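PDB 3JPZ: lombricine kinase from Urechis caupo, which catalyses the reversible transfer of a phosphoryl group between ATP and the guanidino compound lombricine, as a member of the phosphagen kinase family. Local coordinates for residues 93-104 / 328-338. Sequence-based numbering, arbitrary orientation. Where two conformers were deposited one is given.
Sequences QPAPDLDASKLV and RLKKSEREFVQ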
# COMPACT_ATOMS: atom_id res chain seq x y z
N GLN A 93 4.71 -32.16 -7.62
CA GLN A 93 3.30 -32.10 -7.97
C GLN A 93 3.00 -33.02 -9.15
O GLN A 93 3.76 -33.05 -10.12
CB GLN A 93 2.94 -30.66 -8.35
CG GLN A 93 1.54 -30.50 -8.85
CD GLN A 93 0.53 -30.71 -7.75
OE1 GLN A 93 0.89 -30.83 -6.58
NE2 GLN A 93 -0.74 -30.75 -8.11
N PRO A 94 1.91 -33.79 -9.05
CA PRO A 94 1.55 -34.66 -10.18
C PRO A 94 1.32 -33.85 -11.45
O PRO A 94 0.95 -32.69 -11.35
CB PRO A 94 0.24 -35.30 -9.71
CG PRO A 94 0.28 -35.23 -8.22
CD PRO A 94 1.06 -34.00 -7.88
N ALA A 95 1.56 -34.46 -12.60
CA ALA A 95 1.30 -33.78 -13.86
C ALA A 95 -0.13 -33.26 -13.82
O ALA A 95 -0.96 -33.81 -13.11
CB ALA A 95 1.47 -34.73 -15.02
N PRO A 96 -0.41 -32.21 -14.60
CA PRO A 96 -1.78 -31.69 -14.62
C PRO A 96 -2.75 -32.70 -15.20
O PRO A 96 -2.43 -33.37 -16.18
CB PRO A 96 -1.69 -30.47 -15.54
CG PRO A 96 -0.24 -30.13 -15.61
CD PRO A 96 0.49 -31.42 -15.44
N ASP A 97 -3.93 -32.82 -14.59
CA ASP A 97 -4.98 -33.69 -15.10
C ASP A 97 -6.30 -32.93 -15.20
O ASP A 97 -7.02 -32.78 -14.22
CB ASP A 97 -5.14 -34.91 -14.19
CG ASP A 97 -6.06 -35.96 -14.79
OD1 ASP A 97 -6.59 -35.73 -15.89
OD2 ASP A 97 -6.25 -37.01 -14.15
N LEU A 98 -6.60 -32.45 -16.40
CA LEU A 98 -7.84 -31.74 -16.66
C LEU A 98 -8.83 -32.63 -17.40
O LEU A 98 -9.63 -32.14 -18.20
CB LEU A 98 -7.56 -30.49 -17.51
CG LEU A 98 -6.51 -29.54 -16.94
CD1 LEU A 98 -6.21 -28.37 -17.90
CD2 LEU A 98 -6.98 -29.03 -15.57
N ASP A 99 -8.78 -33.93 -17.14
CA ASP A 99 -9.58 -34.88 -17.90
C ASP A 99 -10.88 -35.20 -17.17
O ASP A 99 -10.95 -36.13 -16.35
CB ASP A 99 -8.79 -36.15 -18.19
CG ASP A 99 -9.50 -37.06 -19.18
OD1 ASP A 99 -10.66 -36.77 -19.51
OD2 ASP A 99 -8.89 -38.05 -19.61
N ALA A 100 -11.91 -34.42 -17.48
CA ALA A 100 -13.23 -34.56 -16.88
C ALA A 100 -13.80 -35.96 -17.06
O ALA A 100 -14.46 -36.48 -16.15
CB ALA A 100 -14.17 -33.53 -17.46
N SER A 101 -13.57 -36.57 -18.22
CA SER A 101 -14.10 -37.91 -18.48
C SER A 101 -13.62 -38.94 -17.45
O SER A 101 -14.24 -39.99 -17.27
CB SER A 101 -13.72 -38.37 -19.90
OG SER A 101 -12.37 -38.81 -19.97
N LYS A 102 -12.52 -38.63 -16.77
CA LYS A 102 -11.96 -39.52 -15.75
C LYS A 102 -12.74 -39.46 -14.43
O LYS A 102 -12.46 -40.22 -13.50
CB LYS A 102 -10.48 -39.18 -15.47
CG LYS A 102 -9.53 -39.53 -16.61
CD LYS A 102 -8.13 -38.98 -16.37
CE LYS A 102 -7.32 -39.85 -15.41
NZ LYS A 102 -5.86 -39.57 -15.49
N LEU A 103 -13.72 -38.57 -14.37
CA LEU A 103 -14.44 -38.33 -13.13
C LEU A 103 -15.51 -39.38 -12.87
O LEU A 103 -16.09 -39.94 -13.80
CB LEU A 103 -15.10 -36.95 -13.15
CG LEU A 103 -14.16 -35.76 -13.00
CD1 LEU A 103 -14.95 -34.46 -13.07
CD2 LEU A 103 -13.40 -35.84 -11.70
N VAL A 104 -15.77 -39.62 -11.60
CA VAL A 104 -16.77 -40.59 -11.18
C VAL A 104 -17.84 -39.88 -10.37
O VAL A 104 -17.54 -39.30 -9.33
CB VAL A 104 -16.14 -41.71 -10.33
CG1 VAL A 104 -17.21 -42.69 -9.85
CG2 VAL A 104 -15.06 -42.42 -11.13
N ARG A 328 -4.11 -27.91 -2.34
CA ARG A 328 -3.85 -27.37 -3.67
C ARG A 328 -2.70 -28.08 -4.34
O ARG A 328 -2.58 -28.07 -5.57
CB ARG A 328 -3.51 -25.89 -3.58
CG ARG A 328 -4.63 -25.04 -3.04
CD ARG A 328 -5.73 -24.86 -4.05
NE ARG A 328 -6.70 -23.88 -3.59
CZ ARG A 328 -7.72 -24.16 -2.79
NH1 ARG A 328 -7.93 -25.41 -2.38
NH2 ARG A 328 -8.54 -23.20 -2.42
N LEU A 329 -1.83 -28.67 -3.52
CA LEU A 329 -0.71 -29.49 -3.96
C LEU A 329 -1.01 -30.95 -3.68
O LEU A 329 -1.88 -31.27 -2.88
CB LEU A 329 0.55 -29.14 -3.17
CG LEU A 329 1.52 -28.06 -3.64
CD1 LEU A 329 2.74 -28.09 -2.71
CD2 LEU A 329 1.95 -28.28 -5.08
N LYS A 330 -0.28 -31.83 -4.37
CA LYS A 330 -0.14 -33.25 -4.04
C LYS A 330 -1.18 -34.13 -4.75
O LYS A 330 -0.97 -35.33 -4.93
CB LYS A 330 -0.15 -33.46 -2.52
CG LYS A 330 1.14 -33.01 -1.87
CD LYS A 330 1.26 -33.50 -0.43
CE LYS A 330 0.89 -32.42 0.57
NZ LYS A 330 0.85 -32.94 1.96
N LYS A 331 -2.28 -33.52 -5.14
CA LYS A 331 -3.28 -34.17 -5.98
C LYS A 331 -3.41 -33.37 -7.27
O LYS A 331 -3.17 -32.17 -7.28
CB LYS A 331 -4.63 -34.24 -5.27
CG LYS A 331 -4.57 -35.01 -3.96
CD LYS A 331 -5.93 -35.09 -3.30
CE LYS A 331 -5.82 -35.78 -1.94
NZ LYS A 331 -5.62 -37.25 -2.06
N SER A 332 -3.78 -34.04 -8.35
CA SER A 332 -3.99 -33.34 -9.61
C SER A 332 -5.33 -32.60 -9.59
O SER A 332 -6.11 -32.74 -8.65
CB SER A 332 -3.95 -34.31 -10.79
OG SER A 332 -5.11 -35.13 -10.79
N GLU A 333 -5.58 -31.82 -10.64
CA GLU A 333 -6.81 -31.04 -10.76
C GLU A 333 -8.02 -31.97 -10.79
O GLU A 333 -9.02 -31.74 -10.12
CB GLU A 333 -6.79 -30.20 -12.03
CG GLU A 333 -5.74 -29.10 -12.03
CD GLU A 333 -4.40 -29.57 -12.56
OE1 GLU A 333 -4.26 -30.78 -12.84
OE2 GLU A 333 -3.49 -28.72 -12.71
N ARG A 334 -7.90 -33.02 -11.59
CA ARG A 334 -8.95 -34.02 -11.72
C ARG A 334 -9.18 -34.69 -10.37
O ARG A 334 -10.31 -34.89 -9.96
CB ARG A 334 -8.59 -35.04 -12.79
CG ARG A 334 -9.68 -36.06 -13.08
CD ARG A 334 -9.60 -37.25 -12.15
NE ARG A 334 -8.30 -37.90 -12.24
CZ ARG A 334 -7.95 -39.00 -11.58
NH1 ARG A 334 -8.80 -39.60 -10.76
NH2 ARG A 334 -6.73 -39.50 -11.73
N GLU A 335 -8.10 -35.00 -9.66
CA GLU A 335 -8.22 -35.65 -8.35
C GLU A 335 -8.90 -34.78 -7.31
O GLU A 335 -9.66 -35.28 -6.48
CB GLU A 335 -6.85 -36.10 -7.84
CG GLU A 335 -6.34 -37.37 -8.51
CD GLU A 335 -4.99 -37.82 -7.96
OE1 GLU A 335 -4.12 -36.97 -7.70
OE2 GLU A 335 -4.80 -39.05 -7.80
N PHE A 336 -8.63 -33.48 -7.34
CA PHE A 336 -9.23 -32.57 -6.37
C PHE A 336 -10.72 -32.46 -6.59
O PHE A 336 -11.50 -32.40 -5.63
CB PHE A 336 -8.59 -31.19 -6.44
CG PHE A 336 -7.38 -31.06 -5.57
CD1 PHE A 336 -6.17 -30.68 -6.10
CD2 PHE A 336 -7.46 -31.32 -4.21
CE1 PHE A 336 -5.06 -30.55 -5.29
CE2 PHE A 336 -6.36 -31.19 -3.39
CZ PHE A 336 -5.15 -30.80 -3.93
N VAL A 337 -11.12 -32.40 -7.86
CA VAL A 337 -12.53 -32.43 -8.22
C VAL A 337 -13.17 -33.73 -7.74
O VAL A 337 -14.31 -33.72 -7.30
CB VAL A 337 -12.73 -32.32 -9.76
CG1 VAL A 337 -14.21 -32.33 -10.09
CG2 VAL A 337 -12.07 -31.07 -10.30
N GLN A 338 -12.43 -34.84 -7.82
CA GLN A 338 -12.94 -36.13 -7.37
C GLN A 338 -13.08 -36.15 -5.86
O GLN A 338 -14.03 -36.72 -5.32
CB GLN A 338 -12.05 -37.28 -7.82
CG GLN A 338 -12.67 -38.62 -7.53
CD GLN A 338 -13.98 -38.79 -8.24
OE1 GLN A 338 -14.03 -38.69 -9.46
NE2 GLN A 338 -15.05 -39.03 -7.48
O HOH W 1 -4.59 -37.50 -12.30
O HOH W 2 -11.74 -39.36 -11.04
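D97 and R334 sit at the middle of a polar contact in which the linker running from helix 73-83 to strand 113-122 is laid along the capped start of helix 333-355, which belongs to the catalytic domain of this phosphagen kinase. The helix opens with a capping box: S332 OG accepts from E335 N, and S332 N donates to E335 OE1. Just ahead of the helix, the amide of Q93 bridges two backbone groups of K330 and K331, with OE1 taking K330 N on a lone pair in a nearly straight bond of 2.7 Å and NE2 giving a more bent one to K331 O. Further on, E333 OE1 accepts the backbone N of D97 at 2.7 Å, while the methyl CD2 of L98 rests on E333 CB.

R334 turns back over D97 because its chain bends at both chi2 (-86°) and chi3. NE then reaches D97 OD2 at 2.9 Å, nearly straight and in the guanidinium plane, but meets the carboxylate from above its plane; the two planes stand 71° apart. K102 NZ makes a second salt bridge to the same oxygen from the opposite face, so D97 OD2 is gripped by two cationic donors. D97 OD1 instead takes D99 N, closing an Asx turn. E335 CG covers one face of the guanidinium.

Beside this network L103 adds an apolar patch, with CD1 packed 3.7 Å from V337 CG1; F237 of helix 233-252 touches both side chains. At the far end the amide of Q338 pairs with the backbone of V104. OE1 accepts V104 N, and NE2, which also bonds to D342, donates to V104 O. A water links this end back to R334, accepting from NH1 and donating to K102 O and, at 2.9 Å, to Q338 OE1.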